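Local coordinates for protein putative oxidoreductase (Magnetospirillum magnetotacticum, PDB 3C1A) that is a putative oxidoreductase of the GFO/IDH/MocA family and probably uses NAD(P) to move hydride to or from a substrate that is not established, at residues T28-L32 with L280-R285; P10-I16 with A35-A41; F237-L243 with T254-Q259. All coordinates share one frame; numbering follows the deposited sequence.

In the fold
Interactions 1 and 2 both involve the Rossmann fold: interaction 2 lies within its parallel sheet, and in interaction 1 helix 279-290 packs onto helix 25-31, which links the two strands in the chain and lies over one face of them. The two contacts touch where Ile29 CD1 reaches Leu37 CD1 at 3.7 Å. Interaction 3 lies on the opposite side of the chain's centre from interaction 2, in the mixed sheet, about 43 Å away between centres. Chemistry follows place: backbone hydrogen bonds join the strands of interaction 2 and leucines pack its buried face, methyls and a bridging water join the partly buried helices of interaction 1, and prolines, a threonine hydroxyl and a water close the partly buried hairpin and outgoing loop of interaction 3.

Interaction 1 of 3, residues T28-L32 with L280-R285; sequences TIAGL and LTRAVR
Helix 25-31, the first crossover helix of the Rossmann fold, packs here against helix 279-290, which comes from far along the chain and also touches Glu126 of strand 123-126. Thr28 and Thr281 bring the backbones close, with 5.8 Å between Thr28 CA and Thr281 CA, a spacing that small threonine side chains allow. The methyl of Thr28, CG2, lies anti to its backbone N and points at the partner helix, ending 3.7 Å from Thr281 CA and 3.9 Å from Val284 CB. The same rotation (chi1 -59°) lays OG1 beside the backbone N, where it bonds to Asn24 O one turn earlier and still accepts from a water at 2.8 Å. That water also binds Thr281 OG1, 2.9 Å away, and Leu280 CD2 comes to 3.5 Å from Thr28 OG1. Just beyond the helix end, Leu32 meets Arg285 at about a right angle, its CD2 lying 3.7 Å from Arg285 CB. Arg285 thus offers its aliphatic root to the leucine while its NE pairs with Glu277. No direct hydrogen bond joins the two segments: methyl packing makes the grip, and the water lets two hydroxyls face each other across the groove with their polarity answered.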
ATOM      1  N   THR A  28      -1.974  -6.421 -15.036  1.00 18.11           N
ATOM      2  CA  THR A  28      -2.860  -7.009 -14.030  1.00 17.99           C
ATOM      3  C   THR A  28      -4.304  -6.914 -14.503  1.00 18.67           C
ATOM      4  O   THR A  28      -5.047  -7.905 -14.474  1.00 20.75           O
ATOM      5  CB  THR A  28      -2.732  -6.289 -12.667  1.00 19.26           C
ATOM      6  OG1 THR A  28      -1.374  -6.350 -12.188  1.00 16.84           O
ATOM      7  CG2 THR A  28      -3.657  -6.920 -11.663  1.00 15.02           C
ATOM      8  N   ILE A  29      -4.728  -5.735 -14.963  1.00 16.59           N
ATOM      9  CA  ILE A  29      -6.106  -5.601 -15.433  1.00 16.29           C
ATOM     10  C   ILE A  29      -6.331  -6.510 -16.638  1.00 17.69           C
ATOM     11  O   ILE A  29      -7.395  -7.118 -16.771  1.00 16.90           O
ATOM     12  CB  ILE A  29      -6.494  -4.189 -15.851  1.00 16.72           C
ATOM     13  CG1 ILE A  29      -6.372  -3.192 -14.679  1.00 16.32           C
ATOM     14  CG2 ILE A  29      -7.931  -4.196 -16.409  1.00 20.12           C
ATOM     15  CD1 ILE A  29      -6.420  -1.774 -15.129  1.00 23.53           C
ATOM     16  N   ALA A  30      -5.344  -6.590 -17.529  1.00 20.97           N
ATOM     17  CA  ALA A  30      -5.487  -7.436 -18.729  1.00 21.42           C
ATOM     18  C   ALA A  30      -5.737  -8.903 -18.410  1.00 22.88           C
ATOM     19  O   ALA A  30      -6.438  -9.601 -19.165  1.00 23.76           O
ATOM     20  CB  ALA A  30      -4.255  -7.302 -19.627  1.00 22.05           C
ATOM     21  N   GLY A  31      -5.174  -9.383 -17.301  1.00 23.50           N
ATOM     22  CA  GLY A  31      -5.316 -10.786 -16.899  1.00 23.11           C
ATOM     23  C   GLY A  31      -6.575 -11.125 -16.108  1.00 23.42           C
ATOM     24  O   GLY A  31      -6.850 -12.296 -15.866  1.00 27.26           O
ATOM     25  N   LEU A  32      -7.342 -10.104 -15.721  1.00 23.83           N
ATOM     26  CA  LEU A  32      -8.568 -10.295 -14.933  1.00 23.67           C
ATOM     27  C   LEU A  32      -9.724 -10.564 -15.875  1.00 24.12           C
ATOM     28  O   LEU A  32     -10.040  -9.733 -16.719  1.00 24.84           O
ATOM     29  CB  LEU A  32      -8.883  -9.056 -14.071  1.00 22.78           C
ATOM     30  CG  LEU A  32      -7.939  -8.689 -12.920  1.00 21.44           C
ATOM     31  CD1 LEU A  32      -8.371  -7.393 -12.231  1.00 21.66           C
ATOM     32  CD2 LEU A  32      -7.832  -9.795 -11.898  1.00 18.43           C
ATOM     33  N   LEU A 280      -1.074  -7.786  -5.970  1.00 15.51           N
ATOM     34  CA  LEU A 280      -1.675  -6.772  -6.843  1.00 14.84           C
ATOM     35  C   LEU A 280      -2.830  -7.342  -7.651  1.00 14.19           C
ATOM     36  O   LEU A 280      -3.803  -6.649  -7.933  1.00 14.75           O
ATOM     37  CB  LEU A 280      -0.636  -6.129  -7.756  1.00 17.10           C
ATOM     38  CG  LEU A 280      -1.098  -5.034  -8.706  1.00 17.92           C
ATOM     39  CD1 LEU A 280      -1.666  -3.891  -7.915  1.00 13.69           C
ATOM     40  CD2 LEU A 280       0.079  -4.579  -9.578  1.00 16.47           C
ATOM     41  N   THR A 281      -2.712  -8.591  -8.067  1.00 14.68           N
ATOM     42  CA  THR A 281      -3.809  -9.234  -8.746  1.00 14.57           C
ATOM     43  C   THR A 281      -5.024  -9.276  -7.824  1.00 15.19           C
ATOM     44  O   THR A 281      -6.128  -8.921  -8.242  1.00 11.07           O
ATOM     45  CB  THR A 281      -3.425 -10.627  -9.251  1.00 15.21           C
ATOM     46  OG1 THR A 281      -2.329 -10.516 -10.176  1.00 16.41           O
ATOM     47  CG2 THR A 281      -4.609 -11.285  -9.908  1.00 13.64           C
ATOM     48  N   ARG A 282      -4.810  -9.635  -6.554  1.00 14.23           N
ATOM     49  CA  ARG A 282      -5.869  -9.635  -5.556  1.00 12.74           C
ATOM     50  C   ARG A 282      -6.507  -8.299  -5.337  1.00 11.58           C
ATOM     51  O   ARG A 282      -7.722  -8.217  -5.279  1.00 12.60           O
ATOM     52  CB  ARG A 282      -5.334 -10.132  -4.225  1.00 13.52           C
ATOM     53  CG  ARG A 282      -6.408 -10.435  -3.183  1.00 11.70           C
ATOM     54  CD  ARG A 282      -5.849 -11.402  -2.162  1.00 18.05           C
ATOM     55  NE  ARG A 282      -6.787 -11.589  -1.075  1.00 26.44           N
ATOM     56  CZ  ARG A 282      -7.603 -12.627  -0.964  1.00 44.15           C
ATOM     57  NH1 ARG A 282      -7.616 -13.602  -1.870  1.00 53.45           N
ATOM     58  NH2 ARG A 282      -8.422 -12.688   0.074  1.00 48.86           N
ATOM     59  N   ALA A 283      -5.685  -7.248  -5.199  1.00 13.56           N
ATOM     60  CA  ALA A 283      -6.172  -5.868  -5.033  1.00 11.94           C
ATOM     61  C   ALA A 283      -7.124  -5.410  -6.141  1.00 12.66           C
ATOM     62  O   ALA A 283      -8.229  -4.923  -5.864  1.00 10.58           O
ATOM     63  CB  ALA A 283      -4.984  -4.912  -4.939  1.00  9.84           C
ATOM     64  N   VAL A 284      -6.668  -5.536  -7.385  1.00 12.93           N
ATOM     65  CA  VAL A 284      -7.462  -5.166  -8.555  1.00 12.01           C
ATOM     66  C   VAL A 284      -8.669  -6.129  -8.780  1.00 13.09           C
ATOM     67  O   VAL A 284      -9.756  -5.699  -9.154  1.00 12.35           O
ATOM     68  CB  VAL A 284      -6.552  -5.103  -9.810  1.00 15.35           C
ATOM     69  CG1 VAL A 284      -7.349  -4.723 -11.051  1.00 16.95           C
ATOM     70  CG2 VAL A 284      -5.409  -4.110  -9.578  1.00 12.75           C
ATOM     71  N   ARG A 285      -8.492  -7.425  -8.570  1.00 12.56           N
ATOM     72  CA  ARG A 285      -9.635  -8.353  -8.672  1.00 13.62           C
ATOM     73  C   ARG A 285     -10.739  -8.015  -7.676  1.00 11.56           C
ATOM     74  O   ARG A 285     -11.892  -7.850  -8.058  1.00 10.07           O
ATOM     75  CB  ARG A 285      -9.178  -9.801  -8.482  1.00 14.86           C
ATOM     76  CG  ARG A 285     -10.294 -10.834  -8.694  1.00 16.58           C
ATOM     77  CD  ARG A 285      -9.844 -12.254  -8.439  1.00 20.45           C
ATOM     78  NE  ARG A 285      -9.205 -12.393  -7.142  1.00 18.15           N
ATOM     79  CZ  ARG A 285      -9.849 -12.580  -6.004  1.00 17.00           C
ATOM     80  NH1 ARG A 285     -11.172 -12.684  -5.995  1.00 21.01           N
ATOM     81  NH2 ARG A 285      -9.163 -12.682  -4.881  1.00 20.65           N
TER
HETATM   82  O   HOH W   1      -0.391  -8.450 -10.696  1.00 21.00           O

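Interaction 2 of 3, residues P10-I16 with A35-A41; sequences PVRLALI and AALVRLA
The flat peptide groups of strands 11-16 and 35-41 are joined side by side by five hydrogen bonds in the parallel sheet of the Rossmann fold, with Leu13, Leu15, Ala35, Leu37 and Leu40 over one face and Arg12, Ala14, Ile16, Ala36, Arg39 and Ala41 over the other. The first face lies under helix 25-31, the crossover of this beta-alpha-beta unit, with Tyr25 and Ile26 on Leu15; on the second, Val64 of helix 62-65 covers Ala14, Ile16, Arg39 and Ala41. Strand 72-76 borders the other edge of 11-17, placing that strand inside the sheet; in such folds the turn after the first strand commonly meets the dinucleotide.

Leu13 uses both of its polar backbone atoms: Leu13 N lies 2.8 Å from Ala36 O, with a C=O...N angle of 178°, and Leu13 O receives Val38 N at 2.8 Å. The bond from Leu15 N to Arg39 O is longer, 3.2 Å, and tilted 27° from the carbonyl plane. Between the bonds Val38 N to Leu13 O and Leu15 N to Arg39 O, strand 35-41 has an extra residue, Val38, a beta bulge whose side chain leaves the regular pattern and rests CG1 against Arg12 CB at 3.7 Å.

Leucines suit the helix-covered face because their branches span neighbouring residues, while on the other the small Ala14 and Ala41 let Val64 come close. The charged ends leave the contact: Arg12 NE hydrogen-bonds to Glu69 O, and Arg39 forms salt bridges with Glu69 and Glu58. Leu15 and Leu40 lie side by side, pointing the same way, with CG anti to the backbone N in both; Leu40 CD1 thereby reaches Leu15 CD2 at 3.8 Å, and Leu37 CD1 approaches Leu15 CB, also at 3.8 Å.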
ATOM      1  N   PRO A  10     -17.894  -7.299 -18.102  1.00 23.95           N
ATOM      2  CA  PRO A  10     -16.713  -6.874 -17.337  1.00 22.08           C
ATOM      3  C   PRO A  10     -16.848  -5.462 -16.798  1.00 20.46           C
ATOM      4  O   PRO A  10     -17.488  -4.603 -17.434  1.00 21.08           O
ATOM      5  CB  PRO A  10     -15.561  -6.982 -18.349  1.00 22.88           C
ATOM      6  CG  PRO A  10     -16.080  -7.876 -19.418  1.00 25.16           C
ATOM      7  CD  PRO A  10     -17.554  -7.653 -19.489  1.00 21.58           C
ATOM      8  N   VAL A  11     -16.267  -5.246 -15.621  1.00 15.34           N
ATOM      9  CA  VAL A  11     -16.305  -3.946 -14.983  1.00 14.12           C
ATOM     10  C   VAL A  11     -15.347  -3.031 -15.756  1.00 15.18           C
ATOM     11  O   VAL A  11     -14.200  -3.397 -16.019  1.00 15.57           O
ATOM     12  CB  VAL A  11     -15.915  -4.031 -13.477  1.00 12.78           C
ATOM     13  CG1 VAL A  11     -15.732  -2.631 -12.876  1.00 14.59           C
ATOM     14  CG2 VAL A  11     -16.969  -4.853 -12.675  1.00 13.12           C
ATOM     15  N   ARG A  12     -15.825  -1.851 -16.129  1.00 12.44           N
ATOM     16  CA  ARG A  12     -15.076  -0.993 -17.026  1.00 11.45           C
ATOM     17  C   ARG A  12     -14.208  -0.038 -16.223  1.00 10.18           C
ATOM     18  O   ARG A  12     -14.704   0.853 -15.573  1.00 11.74           O
ATOM     19  CB  ARG A  12     -16.052  -0.308 -17.966  1.00  9.03           C
ATOM     20  CG  ARG A  12     -16.910  -1.353 -18.752  1.00 15.06           C
ATOM     21  CD  ARG A  12     -17.931  -0.682 -19.639  1.00 15.46           C
ATOM     22  NE  ARG A  12     -18.926   0.059 -18.867  1.00 13.48           N
ATOM     23  CZ  ARG A  12     -20.016  -0.490 -18.329  1.00 18.92           C
ATOM     24  NH1 ARG A  12     -20.281  -1.791 -18.448  1.00 17.10           N
ATOM     25  NH2 ARG A  12     -20.853   0.266 -17.639  1.00 20.57           N
ATOM     26  N   LEU A  13     -12.911  -0.298 -16.253  1.00 12.09           N
ATOM     27  CA  LEU A  13     -11.918   0.447 -15.513  1.00 12.85           C
ATOM     28  C   LEU A  13     -11.127   1.352 -16.388  1.00 11.57           C
ATOM     29  O   LEU A  13     -10.892   1.057 -17.545  1.00 15.64           O
ATOM     30  CB  LEU A  13     -10.927  -0.490 -14.816  1.00 11.52           C
ATOM     31  CG  LEU A  13     -11.452  -1.521 -13.843  1.00 15.09           C
ATOM     32  CD1 LEU A  13     -10.253  -2.359 -13.294  1.00 16.62           C
ATOM     33  CD2 LEU A  13     -12.234  -0.847 -12.737  1.00 12.76           C
ATOM     34  N   ALA A  14     -10.695   2.469 -15.813  1.00 13.06           N
ATOM     35  CA  ALA A  14      -9.762   3.344 -16.497  1.00 12.46           C
ATOM     36  C   ALA A  14      -8.565   3.605 -15.579  1.00 13.23           C
ATOM     37  O   ALA A  14      -8.687   3.554 -14.356  1.00  7.67           O
ATOM     38  CB  ALA A  14     -10.439   4.648 -16.902  1.00 12.88           C
ATOM     39  N   LEU A  15      -7.407   3.862 -16.185  1.00 12.48           N
ATOM     40  CA  LEU A  15      -6.179   4.079 -15.441  1.00 12.55           C
ATOM     41  C   LEU A  15      -5.607   5.461 -15.748  1.00 10.12           C
ATOM     42  O   LEU A  15      -5.493   5.878 -16.934  1.00 10.72           O
ATOM     43  CB  LEU A  15      -5.177   2.982 -15.800  1.00 11.97           C
ATOM     44  CG  LEU A  15      -3.745   3.068 -15.260  1.00 17.25           C
ATOM     45  CD1 LEU A  15      -3.761   3.071 -13.744  1.00 12.58           C
ATOM     46  CD2 LEU A  15      -2.913   1.910 -15.809  1.00 14.71           C
ATOM     47  N   ILE A  16      -5.330   6.215 -14.691  1.00 13.26           N
ATOM     48  CA  ILE A  16      -4.701   7.484 -14.856  1.00 11.79           C
ATOM     49  C   ILE A  16      -3.314   7.247 -14.256  1.00 14.15           C
ATOM     50  O   ILE A  16      -3.188   7.006 -13.049  1.00 14.93           O
ATOM     51  CB  ILE A  16      -5.453   8.638 -14.183  1.00 13.67           C
ATOM     52  CG1 ILE A  16      -6.860   8.781 -14.800  1.00 17.93           C
ATOM     53  CG2 ILE A  16      -4.625   9.903 -14.317  1.00 12.87           C
ATOM     54  CD1 ILE A  16      -7.830   9.592 -13.987  1.00 10.87           C
ATOM     55  N   ALA A  35     -12.799  -7.740 -15.485  1.00 19.16           N
ATOM     56  CA  ALA A  35     -12.547  -6.325 -15.679  1.00 18.99           C
ATOM     57  C   ALA A  35     -11.961  -6.080 -17.067  1.00 19.88           C
ATOM     58  O   ALA A  35     -11.401  -7.003 -17.696  1.00 21.74           O
ATOM     59  CB  ALA A  35     -11.628  -5.811 -14.599  1.00 17.07           C
ATOM     60  N   ALA A  36     -12.097  -4.837 -17.528  1.00 19.12           N
ATOM     61  CA  ALA A  36     -11.586  -4.367 -18.815  1.00 17.50           C
ATOM     62  C   ALA A  36     -10.990  -2.957 -18.646  1.00 17.01           C
ATOM     63  O   ALA A  36     -11.570  -2.131 -17.946  1.00 18.47           O
ATOM     64  CB  ALA A  36     -12.714  -4.328 -19.828  1.00 19.33           C
ATOM     65  N   LEU A  37      -9.836  -2.695 -19.260  1.00 15.99           N
ATOM     66  CA  LEU A  37      -9.276  -1.334 -19.315  1.00 15.64           C
ATOM     67  C   LEU A  37      -9.885  -0.638 -20.527  1.00 14.42           C
ATOM     68  O   LEU A  37      -9.525  -0.920 -21.653  1.00 14.40           O
ATOM     69  CB  LEU A  37      -7.731  -1.347 -19.388  1.00 14.14           C
ATOM     70  CG  LEU A  37      -6.997  -0.010 -19.323  1.00 15.36           C
ATOM     71  CD1 LEU A  37      -7.175   0.572 -17.943  1.00 15.45           C
ATOM     72  CD2 LEU A  37      -5.512  -0.163 -19.698  1.00 17.36           C
ATOM     73  N   VAL A  38     -10.823   0.267 -20.280  1.00 13.71           N
ATOM     74  CA  VAL A  38     -11.549   0.942 -21.343  1.00 11.43           C
ATOM     75  C   VAL A  38     -11.009   2.339 -21.732  1.00 12.99           C
ATOM     76  O   VAL A  38     -11.264   2.808 -22.847  1.00 13.10           O
ATOM     77  CB  VAL A  38     -13.061   1.000 -21.028  1.00 12.83           C
ATOM     78  CG1 VAL A  38     -13.593  -0.357 -20.699  1.00 10.77           C
ATOM     79  CG2 VAL A  38     -13.376   2.007 -19.894  1.00 13.12           C
ATOM     80  N   ARG A  39     -10.328   3.035 -20.816  1.00 11.34           N
ATOM     81  CA  ARG A  39      -9.552   4.227 -21.171  1.00 11.92           C
ATOM     82  C   ARG A  39      -8.246   4.210 -20.407  1.00 11.02           C
ATOM     83  O   ARG A  39      -8.156   3.632 -19.315  1.00 10.74           O
ATOM     84  CB  ARG A  39     -10.282   5.571 -20.869  1.00 10.56           C
ATOM     85  CG  ARG A  39     -11.667   5.699 -21.435  1.00 13.66           C
ATOM     86  CD  ARG A  39     -12.072   7.143 -21.762  1.00 12.08           C
ATOM     87  NE  ARG A  39     -13.447   7.175 -22.245  1.00  7.79           N
ATOM     88  CZ  ARG A  39     -14.015   8.143 -22.965  1.00  6.09           C
ATOM     89  NH1 ARG A  39     -13.360   9.242 -23.263  1.00 13.10           N
ATOM     90  NH2 ARG A  39     -15.297   8.028 -23.300  1.00 10.55           N
ATOM     91  N   LEU A  40      -7.253   4.884 -20.974  1.00 13.37           N
ATOM     92  CA  LEU A  40      -5.926   5.053 -20.363  1.00 11.72           C
ATOM     93  C   LEU A  40      -5.427   6.451 -20.611  1.00 13.39           C
ATOM     94  O   LEU A  40      -5.332   6.868 -21.771  1.00 13.38           O
ATOM     95  CB  LEU A  40      -4.945   4.064 -21.006  1.00 13.52           C
ATOM     96  CG  LEU A  40      -3.478   4.146 -20.593  1.00 13.46           C
ATOM     97  CD1 LEU A  40      -3.330   3.817 -19.092  1.00 10.93           C
ATOM     98  CD2 LEU A  40      -2.638   3.219 -21.506  1.00 15.30           C
ATOM     99  N   ALA A  41      -5.172   7.180 -19.521  1.00 11.95           N
ATOM    100  CA  ALA A  41      -4.464   8.441 -19.550  1.00 13.38           C
ATOM    101  C   ALA A  41      -3.065   8.269 -18.945  1.00 14.00           C
ATOM    102  O   ALA A  41      -2.916   8.174 -17.737  1.00 13.31           O
ATOM    103  CB  ALA A  41      -5.250   9.492 -18.812  1.00 12.51           C
TER

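Interaction 3 of 3, residues F237-L243 with T254-Q259; sequences FGEAGTL and TLHPPQ
Thr242 sits at the start of the beta hairpin of strands 242-246 and 254-256, near the end of the mixed sheet of the C-terminal domain. Thr242, Pro258 and Gln259 bury more surface here than any other residues. Thr242 pairs with His256 as an antiparallel hydrogen-bonded pair: His256 N gives a bond to Thr242 O lying in the carbonyl plane, whereas Thr242 N reaches His256 O from 42° above its plane.

Beyond the last bridge the side chain takes over. With chi1 at -57°, the hydroxyl is anti to the carbonyl carbon and turned toward the outgoing loop, where OG1 donates to Pro257 O at 3.0 Å. OG1 also accepts from a water, 2.7 Å away, which donates to Gly238 O and accepts from Gln259 N at 2.8 Å. A valine here lacks the hydroxyl, so Pro257 O would probably lose its donor and the water one of its acceptors, leaving the loop less firmly tied to the strand.

Pro258 suits its place because its compact, rigid ring brings no polar group that needs a partner. It lies along the tight turn between strands 229-238 and 242-246 and lays its CB and CD hydrogens against carbonyl oxygens, CB 3.5 Å from Glu239 O and CD 3.5 Å from Ala240 O. Glycine fits at Gly241 beside it, since a beta carbon would crowd Leu255 CD1 and His256 O; its buried N has no partner. The long chain of Gln259 crosses that of Thr242 at about a right angle, and its CG passes 3.8 Å from Thr242 OG1.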
ATOM      1  N   PHE A 237       5.586 -10.547  17.395  1.00 11.67           N
ATOM      2  CA  PHE A 237       6.042 -11.293  18.567  1.00 12.04           C
ATOM      3  C   PHE A 237       4.890 -11.371  19.542  1.00 11.16           C
ATOM      4  O   PHE A 237       4.337 -10.361  19.967  1.00 13.29           O
ATOM      5  CB  PHE A 237       7.257 -10.625  19.245  1.00 14.13           C
ATOM      6  CG  PHE A 237       8.454 -10.457  18.341  1.00 14.74           C
ATOM      7  CD1 PHE A 237       9.433 -11.436  18.254  1.00 14.05           C
ATOM      8  CD2 PHE A 237       8.614  -9.291  17.603  1.00 14.95           C
ATOM      9  CE1 PHE A 237      10.517 -11.287  17.433  1.00  9.65           C
ATOM     10  CE2 PHE A 237       9.718  -9.126  16.771  1.00 16.96           C
ATOM     11  CZ  PHE A 237      10.655 -10.132  16.668  1.00 12.42           C
ATOM     12  N   GLY A 238       4.534 -12.577  19.932  1.00 15.35           N
ATOM     13  CA  GLY A 238       3.517 -12.737  20.969  1.00 13.53           C
ATOM     14  C   GLY A 238       4.024 -13.517  22.147  1.00 14.39           C
ATOM     15  O   GLY A 238       5.168 -13.987  22.168  1.00 14.80           O
ATOM     16  N   GLU A 239       3.147 -13.720  23.122  1.00 15.47           N
ATOM     17  CA  GLU A 239       3.508 -14.457  24.341  1.00 14.12           C
ATOM     18  C   GLU A 239       3.873 -15.928  24.086  1.00 15.28           C
ATOM     19  O   GLU A 239       4.617 -16.536  24.862  1.00 16.65           O
ATOM     20  CB  GLU A 239       2.354 -14.455  25.324  1.00 13.94           C
ATOM     21  CG  GLU A 239       2.033 -13.139  25.916  1.00 18.83           C
ATOM     22  CD  GLU A 239       0.935 -13.235  26.933  1.00 24.86           C
ATOM     23  OE1 GLU A 239       0.213 -14.262  26.939  1.00 18.74           O
ATOM     24  OE2 GLU A 239       0.786 -12.260  27.710  1.00 22.72           O
ATOM     25  N   ALA A 240       3.310 -16.508  23.037  1.00 14.66           N
ATOM     26  CA  ALA A 240       3.381 -17.952  22.807  1.00 13.16           C
ATOM     27  C   ALA A 240       4.056 -18.365  21.513  1.00 14.25           C
ATOM     28  O   ALA A 240       4.274 -19.541  21.310  1.00 16.63           O
ATOM     29  CB  ALA A 240       1.968 -18.549  22.877  1.00 14.12           C
ATOM     30  N   GLY A 241       4.424 -17.402  20.674  1.00 14.71           N
ATOM     31  CA  GLY A 241       5.022 -17.660  19.362  1.00 15.87           C
ATOM     32  C   GLY A 241       5.346 -16.345  18.673  1.00 12.93           C
ATOM     33  O   GLY A 241       5.097 -15.290  19.211  1.00 12.90           O
ATOM     34  N   THR A 242       5.987 -16.435  17.523  1.00 13.78           N
ATOM     35  CA  THR A 242       6.392 -15.269  16.732  1.00 12.17           C
ATOM     36  C   THR A 242       6.013 -15.613  15.291  1.00 15.73           C
ATOM     37  O   THR A 242       6.324 -16.708  14.827  1.00 13.43           O
ATOM     38  CB  THR A 242       7.914 -15.038  16.838  1.00 11.41           C
ATOM     39  OG1 THR A 242       8.296 -14.885  18.228  1.00 14.14           O
ATOM     40  CG2 THR A 242       8.338 -13.797  16.033  1.00  9.68           C
ATOM     41  N   LEU A 243       5.309 -14.710  14.607  1.00 13.96           N
ATOM     42  CA  LEU A 243       4.990 -14.904  13.189  1.00 11.98           C
ATOM     43  C   LEU A 243       5.865 -13.985  12.378  1.00 12.45           C
ATOM     44  O   LEU A 243       5.966 -12.793  12.690  1.00  9.92           O
ATOM     45  CB  LEU A 243       3.523 -14.591  12.925  1.00 11.25           C
ATOM     46  CG  LEU A 243       2.586 -15.644  13.495  1.00 12.91           C
ATOM     47  CD1 LEU A 243       1.179 -15.152  13.648  1.00  9.10           C
ATOM     48  CD2 LEU A 243       2.669 -16.892  12.588  1.00  8.79           C
ATOM     49  N   THR A 254       6.095 -18.085   8.486  1.00 17.95           N
ATOM     50  CA  THR A 254       6.679 -19.091   9.386  1.00 18.45           C
ATOM     51  C   THR A 254       6.293 -18.824  10.846  1.00 19.06           C
ATOM     52  O   THR A 254       6.273 -17.653  11.306  1.00 18.68           O
ATOM     53  CB  THR A 254       8.218 -19.142   9.278  1.00 19.06           C
ATOM     54  OG1 THR A 254       8.765 -17.832   9.461  1.00 18.59           O
ATOM     55  CG2 THR A 254       8.633 -19.616   7.942  1.00 14.27           C
ATOM     56  N   LEU A 255       5.989 -19.918  11.556  1.00 16.63           N
ATOM     57  CA  LEU A 255       5.786 -19.893  13.004  1.00 19.69           C
ATOM     58  C   LEU A 255       7.061 -20.269  13.753  1.00 19.57           C
ATOM     59  O   LEU A 255       7.722 -21.275  13.449  1.00 20.89           O
ATOM     60  CB  LEU A 255       4.638 -20.809  13.420  1.00 21.84           C
ATOM     61  CG  LEU A 255       4.270 -20.754  14.910  1.00 19.35           C
ATOM     62  CD1 LEU A 255       3.819 -19.367  15.342  1.00 12.96           C
ATOM     63  CD2 LEU A 255       3.185 -21.775  15.199  1.00 22.37           C
ATOM     64  N   HIS A 256       7.422 -19.425  14.709  1.00 20.75           N
ATOM     65  CA  HIS A 256       8.638 -19.606  15.504  1.00 18.73           C
ATOM     66  C   HIS A 256       8.305 -19.572  16.977  1.00 20.68           C
ATOM     67  O   HIS A 256       7.232 -19.132  17.352  1.00 19.57           O
ATOM     68  CB  HIS A 256       9.629 -18.506  15.196  1.00 20.04           C
ATOM     69  CG  HIS A 256      10.100 -18.517  13.786  1.00 19.19           C
ATOM     70  ND1 HIS A 256      11.315 -19.052  13.412  1.00 25.51           N
ATOM     71  CD2 HIS A 256       9.511 -18.080  12.649  1.00 25.31           C
ATOM     72  CE1 HIS A 256      11.460 -18.925  12.105  1.00 20.43           C
ATOM     73  NE2 HIS A 256      10.377 -18.348  11.617  1.00 25.98           N
ATOM     74  N   PRO A 257       9.232 -20.041  17.833  1.00 20.83           N
ATOM     75  CA  PRO A 257       8.973 -19.924  19.269  1.00 17.83           C
ATOM     76  C   PRO A 257       8.802 -18.509  19.780  1.00 18.95           C
ATOM     77  O   PRO A 257       9.197 -17.562  19.121  1.00 17.00           O
ATOM     78  CB  PRO A 257      10.203 -20.578  19.906  1.00 20.52           C
ATOM     79  CG  PRO A 257      10.724 -21.515  18.823  1.00 21.91           C
ATOM     80  CD  PRO A 257      10.491 -20.757  17.552  1.00 20.35           C
ATOM     81  N   PRO A 258       8.241 -18.375  20.982  1.00 17.03           N
ATOM     82  CA  PRO A 258       8.169 -17.063  21.610  1.00 19.41           C
ATOM     83  C   PRO A 258       9.545 -16.452  21.936  1.00 25.82           C
ATOM     84  O   PRO A 258      10.561 -17.143  22.080  1.00 25.30           O
ATOM     85  CB  PRO A 258       7.366 -17.328  22.876  1.00 20.98           C
ATOM     86  CG  PRO A 258       7.570 -18.787  23.186  1.00 20.36           C
ATOM     87  CD  PRO A 258       7.691 -19.440  21.830  1.00 16.41           C
ATOM     88  N   GLN A 259       9.568 -15.134  22.046  1.00 29.65           N
ATOM     89  CA  GLN A 259      10.765 -14.447  22.485  1.00 31.76           C
ATOM     90  C   GLN A 259      10.401 -13.425  23.540  1.00 34.75           C
ATOM     91  O   GLN A 259       9.226 -13.059  23.697  1.00 37.77           O
ATOM     92  CB  GLN A 259      11.406 -13.731  21.319  1.00 28.20           C
ATOM     93  CG  GLN A 259      11.550 -14.606  20.098  1.00 32.17           C
ATOM     94  CD  GLN A 259      12.567 -14.060  19.146  1.00 30.89           C
ATOM     95  OE1 GLN A 259      12.888 -12.872  19.213  1.00 30.49           O
ATOM     96  NE2 GLN A 259      13.116 -14.921  18.277  1.00 26.29           N
TER
HETATM   97  O   HOH W   2       7.589 -13.732  20.579  1.00 15.41           O